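Local coordinates for protein KLLA0E08119p (Kluyveromyces lactis, PDB 3VA7) that probably catalyses the biotin-dependent, ATP-driven carboxylation of urea to urea-1-carboxylate (allophanate), this chain holding its biotin carboxylase, carboxyltransferase and biotin carrier parts, at residues H694-R699 and A1200-M1205; T1175-K1180 and G1223-A1228; T944-T949 and P1015-T1020. One frame throughout, in Å; residues are numbered along the deposited sequence.

Contact 1 of 3, residues H694-R699 and A1200-M1205; sequences HYNSNR and AMKTEM. With BTI (5-(hexahydro-2-oxo-1H-thieno[3,4-D]imidazol-6-yl)pentanal), chain B.
K1202 N donates to the side-chain carbonyl N696 OD1 at 3.0 Å, and one residue earlier M1201 N gives its hydrogen to the backbone O of Y695 at 3.1 Å. Both donors sit well above the plane of the carbonyl they use. The two bonds dock the biotinyl hairpin of the carrier domain on the carboxyltransferase domain: A1200 to T1203 form a type I' beta turn, and K1202 near its tip carries the biotin, its NZ joined covalently to BTI C11 at 1.3 Å. Within the turn T1203 OG1 bonds M1201 O at 3.0 Å. NZ of K1202 also makes a weak hydrogen bond to G701 O. The receiving chain bends sharply here, with N696 at the centre of an inverse gamma turn. N696 N donates to H694 ND1 at 2.8 Å, in the plane of the imidazole, while its ND2 goes to E1199 OE1 of the carrier. With chi1 of 63°, N698 swings its carboxamide across the lysine chain at about a right angle, CG 3.9 Å from K1202 CE; the strongest partner of OD1 is F700 N. Extended beyond CG, the lysine carries the biotin off the hairpin into its pocket, where N737 and G755 bind it. M1201, bent at chi3, touches Y1174, and its CB rests 3.5 Å from S697 O.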
loop_
_atom_site.group_PDB
_atom_site.type_symbol
_atom_site.label_atom_id
_atom_site.label_comp_id
_atom_site.label_asym_id
_atom_site.label_seq_id
_atom_site.Cartn_x
_atom_site.Cartn_y
_atom_site.Cartn_z
ATOM N N HIS A 694 25.075 -7.875 -11.084
ATOM C CA HIS A 694 25.322 -6.411 -11.031
ATOM C C HIS A 694 24.745 -5.789 -9.752
ATOM O O HIS A 694 23.741 -6.276 -9.197
ATOM C CB HIS A 694 24.647 -5.837 -12.277
ATOM C CG HIS A 694 24.755 -4.347 -12.455
ATOM N ND1 HIS A 694 24.205 -3.438 -11.573
ATOM C CD2 HIS A 694 25.267 -3.616 -13.480
ATOM C CE1 HIS A 694 24.401 -2.212 -12.038
ATOM N NE2 HIS A 694 25.031 -2.297 -13.196
ATOM N N TYR A 695 25.363 -4.714 -9.271
ATOM C CA TYR A 695 24.959 -4.122 -7.974
ATOM C C TYR A 695 23.459 -3.697 -7.940
ATOM O O TYR A 695 22.816 -3.762 -6.884
ATOM C CB TYR A 695 25.892 -2.943 -7.563
ATOM C CG TYR A 695 25.722 -1.738 -8.441
ATOM C CD1 TYR A 695 24.731 -0.777 -8.176
ATOM C CD2 TYR A 695 26.490 -1.594 -9.577
ATOM C CE1 TYR A 695 24.554 0.317 -9.045
ATOM C CE2 TYR A 695 26.345 -0.520 -10.429
ATOM C CZ TYR A 695 25.386 0.445 -10.168
ATOM O OH TYR A 695 25.279 1.516 -11.042
ATOM N N ASN A 696 22.940 -3.234 -9.088
ATOM C CA ASN A 696 21.539 -2.948 -9.243
ATOM C C ASN A 696 20.651 -4.204 -9.435
ATOM O O ASN A 696 20.123 -4.445 -10.536
ATOM C CB ASN A 696 21.337 -1.937 -10.389
ATOM C CG ASN A 696 21.441 -0.472 -9.900
ATOM O OD1 ASN A 696 21.311 -0.194 -8.682
ATOM N ND2 ASN A 696 21.689 0.464 -10.839
ATOM N N SER A 697 20.461 -4.979 -8.370
ATOM C CA SER A 697 19.595 -6.142 -8.447
ATOM C C SER A 697 18.686 -6.111 -7.261
ATOM O O SER A 697 19.122 -5.712 -6.209
ATOM C CB SER A 697 20.404 -7.433 -8.404
ATOM O OG SER A 697 21.149 -7.619 -9.582
ATOM N N ASN A 698 17.428 -6.500 -7.414
ATOM C CA ASN A 698 16.498 -6.569 -6.274
ATOM C C ASN A 698 15.289 -7.400 -6.686
ATOM O O ASN A 698 15.339 -8.069 -7.723
ATOM C CB ASN A 698 16.071 -5.208 -5.694
ATOM C CG ASN A 698 15.290 -4.350 -6.678
ATOM O OD1 ASN A 698 15.169 -4.651 -7.862
ATOM N ND2 ASN A 698 14.763 -3.250 -6.185
ATOM N N ARG A 699 14.212 -7.352 -5.908
ATOM C CA ARG A 699 13.082 -8.173 -6.234
ATOM C C ARG A 699 12.428 -7.797 -7.571
ATOM O O ARG A 699 11.661 -8.603 -8.136
ATOM C CB ARG A 699 12.096 -8.177 -5.093
ATOM C CG ARG A 699 12.633 -8.882 -3.829
ATOM C CD ARG A 699 11.698 -8.582 -2.620
ATOM N NE ARG A 699 10.294 -8.805 -2.985
ATOM C CZ ARG A 699 9.613 -9.947 -2.831
ATOM N NH1 ARG A 699 10.167 -11.017 -2.242
ATOM N NH2 ARG A 699 8.331 -9.989 -3.216
ATOM N N ALA A 1200 22.673 1.512 -4.514
ATOM C CA ALA A 1200 22.791 0.070 -4.298
ATOM C C ALA A 1200 21.413 -0.563 -4.459
ATOM O O ALA A 1200 20.436 -0.113 -3.829
ATOM C CB ALA A 1200 23.295 -0.203 -2.932
ATOM N N MET A 1201 21.304 -1.607 -5.288
ATOM C CA MET A 1201 20.049 -2.358 -5.373
ATOM C C MET A 1201 18.897 -1.443 -5.715
ATOM O O MET A 1201 17.844 -1.527 -5.090
ATOM C CB MET A 1201 19.763 -3.066 -4.065
ATOM C CG MET A 1201 20.837 -4.034 -3.681
ATOM S SD MET A 1201 20.460 -4.728 -2.063
ATOM C CE MET A 1201 21.392 -3.628 -1.004
ATOM N N LYS A 1202 19.122 -0.568 -6.714
ATOM C CA LYS A 1202 18.137 0.371 -7.236
ATOM C C LYS A 1202 17.598 1.355 -6.199
ATOM O O LYS A 1202 16.529 1.940 -6.379
ATOM C CB LYS A 1202 16.988 -0.403 -7.867
ATOM C CG LYS A 1202 17.478 -1.556 -8.710
ATOM C CD LYS A 1202 16.505 -2.035 -9.758
ATOM C CE LYS A 1202 16.888 -3.464 -10.070
ATOM N NZ LYS A 1202 16.048 -4.230 -11.027
ATOM N N THR A 1203 18.321 1.528 -5.107
ATOM C CA THR A 1203 17.897 2.407 -4.042
ATOM C C THR A 1203 18.925 3.467 -3.817
ATOM O O THR A 1203 20.091 3.207 -3.962
ATOM C CB THR A 1203 17.792 1.643 -2.799
ATOM O OG1 THR A 1203 16.962 0.550 -3.089
ATOM C CG2 THR A 1203 17.113 2.442 -1.724
ATOM N N GLU A 1204 18.465 4.661 -3.473
ATOM C CA GLU A 1204 19.325 5.765 -3.107
ATOM C C GLU A 1204 19.806 5.489 -1.674
ATOM O O GLU A 1204 19.041 5.641 -0.732
ATOM C CB GLU A 1204 18.518 7.045 -3.220
ATOM C CG GLU A 1204 18.933 8.154 -2.290
ATOM C CD GLU A 1204 18.444 9.527 -2.716
ATOM O OE1 GLU A 1204 18.720 10.491 -1.971
ATOM O OE2 GLU A 1204 17.788 9.660 -3.773
ATOM N N MET A 1205 21.052 5.033 -1.525
ATOM C CA MET A 1205 21.611 4.644 -0.202
ATOM C C MET A 1205 22.501 5.743 0.432
ATOM O O MET A 1205 23.613 6.111 -0.072
ATOM C CB MET A 1205 22.424 3.344 -0.285
ATOM C CG MET A 1205 21.639 2.054 -0.388
ATOM S SD MET A 1205 21.504 1.270 1.212
ATOM C CE MET A 1205 19.871 1.799 1.797
HETATM C C11 BTI B . 15.751 -3.874 -12.281
HETATM O O11 BTI B . 16.151 -2.767 -12.758
HETATM C C10 BTI B . 14.716 -4.818 -12.964
HETATM C C9 BTI B . 14.175 -4.183 -14.244
HETATM C C8 BTI B . 13.402 -5.107 -15.174
HETATM C C7 BTI B . 13.297 -4.628 -16.636
HETATM C C2 BTI B . 12.839 -3.196 -16.814
HETATM S S1 BTI B . 11.241 -2.890 -16.121
HETATM C C6 BTI B . 10.913 -1.511 -17.160
HETATM C C5 BTI B . 11.725 -1.672 -18.426
HETATM N N3 BTI B . 10.753 -2.202 -19.346
HETATM C C3 BTI B . 11.007 -3.452 -19.630
HETATM O O3 BTI B . 10.300 -4.159 -20.488
HETATM N N2 BTI B . 12.070 -3.901 -18.997
HETATM C C4 BTI B . 12.735 -2.818 -18.282
#

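Contact 2 of 3, residues T1175-K1180 and G1223-A1228; sequences TGRFWK and GDMVEA
R1177 CB lies 3.9 Å from M1225 SD, and CG, anti to the backbone N (chi1 -174°), comes to the same distance from both M1225 CE and D1224 O. The chain stays extended to NE and crosses the methionine at about a right angle; the methionine itself folds at chi2 and chi3, bringing SD near G1176 O and the methyl against the arginine's aliphatic part. CD still brushes M1225 CE. At the tip the guanidinium lies flat over G1223, whose CA sits 3.5 Å from its plane, over the centre, and NH1 reaches past the contact to E948 O in the carboxyltransferase domain. Under this side chain the backbones form an antiparallel ladder at the edge of one sheet of the biotinyl domain, a flattened beta structure of two four-stranded sheets. R1177 and M1225 are a non-hydrogen-bonded pair; G1176 and V1226 are a hydrogen-bonded one, V1226 N meeting G1176 O at 2.8 Å. The ladder goes on through F1178 N to D1224 O at 2.7 Å and G1223 N to F1178 O at 2.9 Å. On the other face F1178 CB approaches V1226 CG2, and both side chains pack on I1198. At the opposite end T1175 OG1 accepts a hydrogen bond from A1228 N at 3.0 Å, with E1227 lying alongside the threonine and pointing the same way.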
loop_
_atom_site.group_PDB
_atom_site.type_symbol
_atom_site.label_atom_id
_atom_site.label_comp_id
_atom_site.label_asym_id
_atom_site.label_seq_id
_atom_site.Cartn_x
_atom_site.Cartn_y
_atom_site.Cartn_z
ATOM N N THR A 1175 27.373 -3.015 -1.827
ATOM C CA THR A 1175 28.060 -2.708 -3.062
ATOM C C THR A 1175 27.143 -1.833 -3.940
ATOM O O THR A 1175 25.958 -2.151 -4.108
ATOM C CB THR A 1175 28.493 -4.007 -3.821
ATOM O OG1 THR A 1175 29.370 -4.766 -2.980
ATOM C CG2 THR A 1175 29.190 -3.677 -5.142
ATOM N N GLY A 1176 27.700 -0.761 -4.502
ATOM C CA GLY A 1176 26.951 0.173 -5.298
ATOM C C GLY A 1176 27.905 1.106 -5.984
ATOM O O GLY A 1176 29.114 0.998 -5.775
ATOM N N ARG A 1177 27.361 1.969 -6.844
ATOM C CA ARG A 1177 28.118 2.961 -7.584
ATOM C C ARG A 1177 27.877 4.310 -6.952
ATOM O O ARG A 1177 26.709 4.665 -6.688
ATOM C CB ARG A 1177 27.632 3.034 -9.024
ATOM C CG ARG A 1177 28.441 3.955 -10.001
ATOM C CD ARG A 1177 27.879 3.779 -11.409
ATOM N NE ARG A 1177 28.050 4.914 -12.332
ATOM C CZ ARG A 1177 27.689 6.182 -12.094
ATOM N NH1 ARG A 1177 27.150 6.586 -10.902
ATOM N NH2 ARG A 1177 27.900 7.077 -13.073
ATOM N N PHE A 1178 28.963 5.080 -6.746
ATOM C CA PHE A 1178 28.896 6.347 -6.003
ATOM C C PHE A 1178 28.129 7.360 -6.782
ATOM O O PHE A 1178 28.446 7.673 -7.930
ATOM C CB PHE A 1178 30.306 6.846 -5.686
ATOM C CG PHE A 1178 30.358 8.111 -4.850
ATOM C CD1 PHE A 1178 30.688 8.048 -3.497
ATOM C CD2 PHE A 1178 30.113 9.376 -5.434
ATOM C CE1 PHE A 1178 30.779 9.219 -2.726
ATOM C CE2 PHE A 1178 30.182 10.531 -4.674
ATOM C CZ PHE A 1178 30.542 10.447 -3.316
ATOM N N TRP A 1179 27.114 7.890 -6.132
ATOM C CA TRP A 1179 26.189 8.804 -6.772
ATOM C C TRP A 1179 26.668 10.239 -6.616
ATOM O O TRP A 1179 27.023 10.889 -7.616
ATOM C CB TRP A 1179 24.818 8.622 -6.145
ATOM C CG TRP A 1179 23.684 9.405 -6.793
ATOM C CD1 TRP A 1179 23.785 10.522 -7.577
ATOM C CD2 TRP A 1179 22.277 9.133 -6.656
ATOM N NE1 TRP A 1179 22.529 10.932 -7.968
ATOM C CE2 TRP A 1179 21.587 10.114 -7.402
ATOM C CE3 TRP A 1179 21.540 8.147 -5.985
ATOM C CZ2 TRP A 1179 20.191 10.152 -7.497
ATOM C CZ3 TRP A 1179 20.132 8.173 -6.100
ATOM C CH2 TRP A 1179 19.480 9.189 -6.848
ATOM N N LYS A 1180 26.689 10.714 -5.369
ATOM C CA LYS A 1180 26.971 12.118 -5.047
ATOM C C LYS A 1180 27.206 12.282 -3.524
ATOM O O LYS A 1180 26.691 11.465 -2.718
ATOM C CB LYS A 1180 25.823 13.035 -5.518
ATOM C CG LYS A 1180 24.510 12.815 -4.766
ATOM C CD LYS A 1180 23.458 13.803 -5.147
ATOM C CE LYS A 1180 22.096 13.177 -4.976
ATOM N NZ LYS A 1180 21.133 13.944 -5.757
ATOM N N GLY A 1223 30.484 8.094 -10.018
ATOM C CA GLY A 1223 30.928 7.040 -10.903
ATOM C C GLY A 1223 31.832 5.956 -10.326
ATOM O O GLY A 1223 32.066 4.963 -10.994
ATOM N N ASP A 1224 32.348 6.127 -9.116
ATOM C CA ASP A 1224 33.206 5.116 -8.519
ATOM C C ASP A 1224 32.420 3.917 -8.041
ATOM O O ASP A 1224 31.354 4.049 -7.428
ATOM C CB ASP A 1224 34.007 5.681 -7.325
ATOM C CG ASP A 1224 35.078 6.691 -7.743
ATOM O OD1 ASP A 1224 35.450 6.803 -8.945
ATOM O OD2 ASP A 1224 35.553 7.406 -6.840
ATOM N N MET A 1225 32.979 2.741 -8.250
ATOM C CA MET A 1225 32.420 1.580 -7.606
ATOM C C MET A 1225 32.840 1.474 -6.174
ATOM O O MET A 1225 33.980 1.674 -5.828
ATOM C CB MET A 1225 32.744 0.283 -8.357
ATOM C CG MET A 1225 31.584 -0.735 -8.307
ATOM S SD MET A 1225 30.012 -0.073 -9.003
ATOM C CE MET A 1225 30.687 0.830 -10.429
ATOM N N VAL A 1226 31.883 1.121 -5.338
ATOM C CA VAL A 1226 32.107 0.923 -3.927
ATOM C C VAL A 1226 31.676 -0.501 -3.521
ATOM O O VAL A 1226 30.480 -0.804 -3.558
ATOM C CB VAL A 1226 31.328 1.991 -3.121
ATOM C CG1 VAL A 1226 31.508 1.790 -1.657
ATOM C CG2 VAL A 1226 31.775 3.397 -3.551
ATOM N N GLU A 1227 32.656 -1.354 -3.155
ATOM C CA GLU A 1227 32.388 -2.702 -2.572
ATOM C C GLU A 1227 31.812 -2.501 -1.223
ATOM O O GLU A 1227 32.169 -1.534 -0.545
ATOM C CB GLU A 1227 33.642 -3.572 -2.348
ATOM C CG GLU A 1227 34.387 -4.075 -3.594
ATOM C CD GLU A 1227 33.451 -4.556 -4.680
ATOM O OE1 GLU A 1227 32.622 -5.458 -4.396
ATOM O OE2 GLU A 1227 33.536 -4.012 -5.802
ATOM N N ALA A 1228 30.943 -3.429 -0.826
ATOM C CA ALA A 1228 30.490 -3.502 0.547
ATOM C C ALA A 1228 31.727 -3.577 1.452
ATOM O O ALA A 1228 32.741 -4.187 1.093
ATOM C CB ALA A 1228 29.624 -4.690 0.721
#

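Contact 3 of 3, residues T944-T949 and P1015-T1020; sequences TRYRET and PSRTYT. With BTI (5-(hexahydro-2-oxo-1H-thieno[3,4-D]imidazol-6-yl)pentanal), chain B.
Y946 OH donates to P1015 O at 2.6 Å, in the carbonyl plane, and its ring carbon CD1 comes within 3.4 Å of R1017 CG. With CG anti to the backbone N (chi1 180°), the ring extends toward the loop and its hydroxyl meets that carbonyl. From the preceding residue, the guanidinium of R945 lays one face over Y1019 CB, 3.5 Å from CZ; it is offset from the tyrosine ring, though the two planes are only 4° apart. The polar end of R945 is claimed by E1199 of the carrier domain, a salt bridge from NH2 to a carboxylate oxygen that also takes a hydrogen bond from T1018 OG1. These contacts join helix 937-949 of the carboxyltransferase domain to the loop before strand 1024-1028, a loop that forms one wall of the biotin pocket: S1016 OG is 3.6 Å from BTI C4. Behind the wall, R1017 grips T1020 OG1 side-on with NE at 3.0 Å and NH2 at 2.8 Å, both in the guanidinium plane. Replacing Y946 by a phenylalanine would probably leave P1015 O without its donor and this end of the loop less firmly held to the helix. Farther out, Y1013 meets Y946 edge-to-face and R1017 through a cation-pi contact, while R1017 also bonds Y1044 O and Y1035 OH, two residues of the urea pocket.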
loop_
_atom_site.group_PDB
_atom_site.type_symbol
_atom_site.label_atom_id
_atom_site.label_comp_id
_atom_site.label_asym_id
_atom_site.label_seq_id
_atom_site.Cartn_x
_atom_site.Cartn_y
_atom_site.Cartn_z
ATOM N N THR A 944 17.480 13.225 -14.737
ATOM C CA THR A 944 18.690 13.625 -14.069
ATOM C C THR A 944 19.327 12.475 -13.304
ATOM O O THR A 944 20.498 12.185 -13.452
ATOM C CB THR A 944 18.491 14.896 -13.196
ATOM O OG1 THR A 944 18.311 16.023 -14.082
ATOM C CG2 THR A 944 19.710 15.097 -12.206
ATOM N N ARG A 945 18.550 11.827 -12.483
ATOM C CA ARG A 945 19.040 10.701 -11.734
ATOM C C ARG A 945 19.638 9.633 -12.709
ATOM O O ARG A 945 20.667 8.967 -12.443
ATOM C CB ARG A 945 17.865 10.142 -10.939
ATOM C CG ARG A 945 18.007 8.700 -10.539
ATOM C CD ARG A 945 17.081 8.302 -9.340
ATOM N NE ARG A 945 17.515 6.955 -8.936
ATOM C CZ ARG A 945 17.110 6.283 -7.867
ATOM N NH1 ARG A 945 16.184 6.783 -7.037
ATOM N NH2 ARG A 945 17.625 5.072 -7.676
ATOM N N TYR A 946 19.013 9.480 -13.866
ATOM C CA TYR A 946 19.516 8.486 -14.781
ATOM C C TYR A 946 20.886 8.933 -15.343
ATOM O O TYR A 946 21.811 8.132 -15.486
ATOM C CB TYR A 946 18.475 8.227 -15.862
ATOM C CG TYR A 946 18.915 7.238 -16.830
ATOM C CD1 TYR A 946 18.816 5.875 -16.540
ATOM C CD2 TYR A 946 19.511 7.640 -18.031
ATOM C CE1 TYR A 946 19.287 4.906 -17.457
ATOM C CE2 TYR A 946 19.976 6.689 -18.955
ATOM C CZ TYR A 946 19.844 5.330 -18.652
ATOM O OH TYR A 946 20.255 4.383 -19.565
ATOM N N ARG A 947 21.008 10.228 -15.608
ATOM C CA ARG A 947 22.292 10.799 -16.061
ATOM C C ARG A 947 23.404 10.674 -15.034
ATOM O O ARG A 947 24.542 10.467 -15.400
ATOM C CB ARG A 947 22.154 12.255 -16.530
ATOM C CG ARG A 947 21.427 12.376 -17.839
ATOM C CD ARG A 947 21.334 13.846 -18.328
ATOM N NE ARG A 947 20.704 14.745 -17.352
ATOM C CZ ARG A 947 21.407 15.514 -16.515
ATOM N NH1 ARG A 947 22.758 15.488 -16.550
ATOM N NH2 ARG A 947 20.766 16.298 -15.645
ATOM N N GLU A 948 23.064 10.796 -13.762
ATOM C CA GLU A 948 24.105 10.822 -12.782
ATOM C C GLU A 948 24.356 9.456 -12.150
ATOM O O GLU A 948 25.393 9.256 -11.498
ATOM C CB GLU A 948 24.068 12.070 -11.829
ATOM C CG GLU A 948 22.757 12.368 -11.202
ATOM C CD GLU A 948 22.614 13.727 -10.524
ATOM O OE1 GLU A 948 22.119 13.679 -9.377
ATOM O OE2 GLU A 948 22.875 14.811 -11.116
ATOM N N THR A 949 23.481 8.465 -12.406
ATOM C CA THR A 949 23.682 7.183 -11.725
ATOM C C THR A 949 24.033 6.051 -12.645
ATOM O O THR A 949 24.514 5.029 -12.167
ATOM C CB THR A 949 22.486 6.741 -10.914
ATOM O OG1 THR A 949 21.413 6.481 -11.823
ATOM C CG2 THR A 949 22.102 7.795 -9.896
ATOM N N PRO A 1015 20.781 1.132 -20.975
ATOM C CA PRO A 1015 19.836 0.201 -20.371
ATOM C C PRO A 1015 18.715 0.990 -19.730
ATOM O O PRO A 1015 18.796 2.219 -19.654
ATOM C CB PRO A 1015 20.669 -0.461 -19.235
ATOM C CG PRO A 1015 21.540 0.573 -18.772
ATOM C CD PRO A 1015 21.858 1.463 -20.024
ATOM N N SER A 1016 17.716 0.300 -19.199
ATOM C CA SER A 1016 16.592 0.988 -18.583
ATOM C C SER A 1016 16.949 1.694 -17.273
ATOM O O SER A 1016 17.918 1.361 -16.624
ATOM C CB SER A 1016 15.446 0.000 -18.420
ATOM O OG SER A 1016 15.901 -1.205 -17.812
ATOM N N ARG A 1017 16.125 2.656 -16.870
ATOM C CA ARG A 1017 16.236 3.344 -15.565
ATOM C C ARG A 1017 15.905 2.343 -14.503
ATOM O O ARG A 1017 15.267 1.337 -14.808
ATOM C CB ARG A 1017 15.224 4.472 -15.460
ATOM C CG ARG A 1017 15.395 5.600 -16.452
ATOM C CD ARG A 1017 14.359 6.716 -16.178
ATOM N NE ARG A 1017 12.984 6.197 -16.113
ATOM C CZ ARG A 1017 12.228 5.930 -17.185
ATOM N NH1 ARG A 1017 12.655 6.138 -18.448
ATOM N NH2 ARG A 1017 11.027 5.432 -16.992
ATOM N N THR A 1018 16.280 2.626 -13.262
ATOM C CA THR A 1018 15.851 1.830 -12.146
ATOM C C THR A 1018 14.738 2.515 -11.372
ATOM O O THR A 1018 14.109 1.899 -10.480
ATOM C CB THR A 1018 16.956 1.630 -11.154
ATOM O OG1 THR A 1018 17.487 2.906 -10.768
ATOM C CG2 THR A 1018 18.053 0.794 -11.783
ATOM N N TYR A 1019 14.515 3.789 -11.694
ATOM C CA TYR A 1019 13.574 4.636 -10.938
ATOM C C TYR A 1019 12.733 5.557 -11.869
ATOM O O TYR A 1019 13.259 6.178 -12.823
ATOM C CB TYR A 1019 14.287 5.429 -9.782
ATOM C CG TYR A 1019 13.298 6.421 -9.204
ATOM C CD1 TYR A 1019 12.505 6.075 -8.083
ATOM C CD2 TYR A 1019 13.073 7.707 -9.855
ATOM C CE1 TYR A 1019 11.542 6.971 -7.581
ATOM C CE2 TYR A 1019 12.110 8.601 -9.391
ATOM C CZ TYR A 1019 11.337 8.218 -8.258
ATOM O OH TYR A 1019 10.373 9.057 -7.788
ATOM N N THR A 1020 11.432 5.639 -11.600
ATOM C CA THR A 1020 10.551 6.550 -12.339
ATOM C C THR A 1020 9.503 7.023 -11.350
ATOM O O THR A 1020 9.179 6.324 -10.361
ATOM C CB THR A 1020 9.877 5.846 -13.564
ATOM O OG1 THR A 1020 10.864 5.061 -14.260
ATOM C CG2 THR A 1020 9.207 6.893 -14.559
HETATM C C11 BTI B . 15.751 -3.874 -12.281
HETATM O O11 BTI B . 16.151 -2.767 -12.758
HETATM C C10 BTI B . 14.716 -4.818 -12.964
HETATM C C9 BTI B . 14.175 -4.183 -14.244
HETATM C C8 BTI B . 13.402 -5.107 -15.174
HETATM C C7 BTI B . 13.297 -4.628 -16.636
HETATM C C2 BTI B . 12.839 -3.196 -16.814
HETATM S S1 BTI B . 11.241 -2.890 -16.121
HETATM C C6 BTI B . 10.913 -1.511 -17.160
HETATM C C5 BTI B . 11.725 -1.672 -18.426
HETATM N N3 BTI B . 10.753 -2.202 -19.346
HETATM C C3 BTI B . 11.007 -3.452 -19.630
HETATM O O3 BTI B . 10.300 -4.159 -20.488
HETATM N N2 BTI B . 12.070 -3.901 -18.997
HETATM C C4 BTI B . 12.735 -2.818 -18.282
#

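Contact 3 is buried within the carboxyltransferase domain, whereas contacts 1 and 2 are partly buried. Contact 2 is internal to the carrier domain and depends on regular backbone pairing; contact 1 joins the two domains through a turn, with one backbone and one side-chain acceptor; contact 3 relies on an aromatic hydroxyl and a guanidinium laid over a tyrosine CB. Contacts 1 and 2 reach the same carrier sheet, and Y695 packs on R1177 between them. Helix 937-949 of contact 3 meets that sheet too, E948 OE1 bonding W1179 NE1. E1199, just before 1200-1205, ties N696 of contact 1 to R945 and T1018 of contact 3, and both contacts touch the biotin.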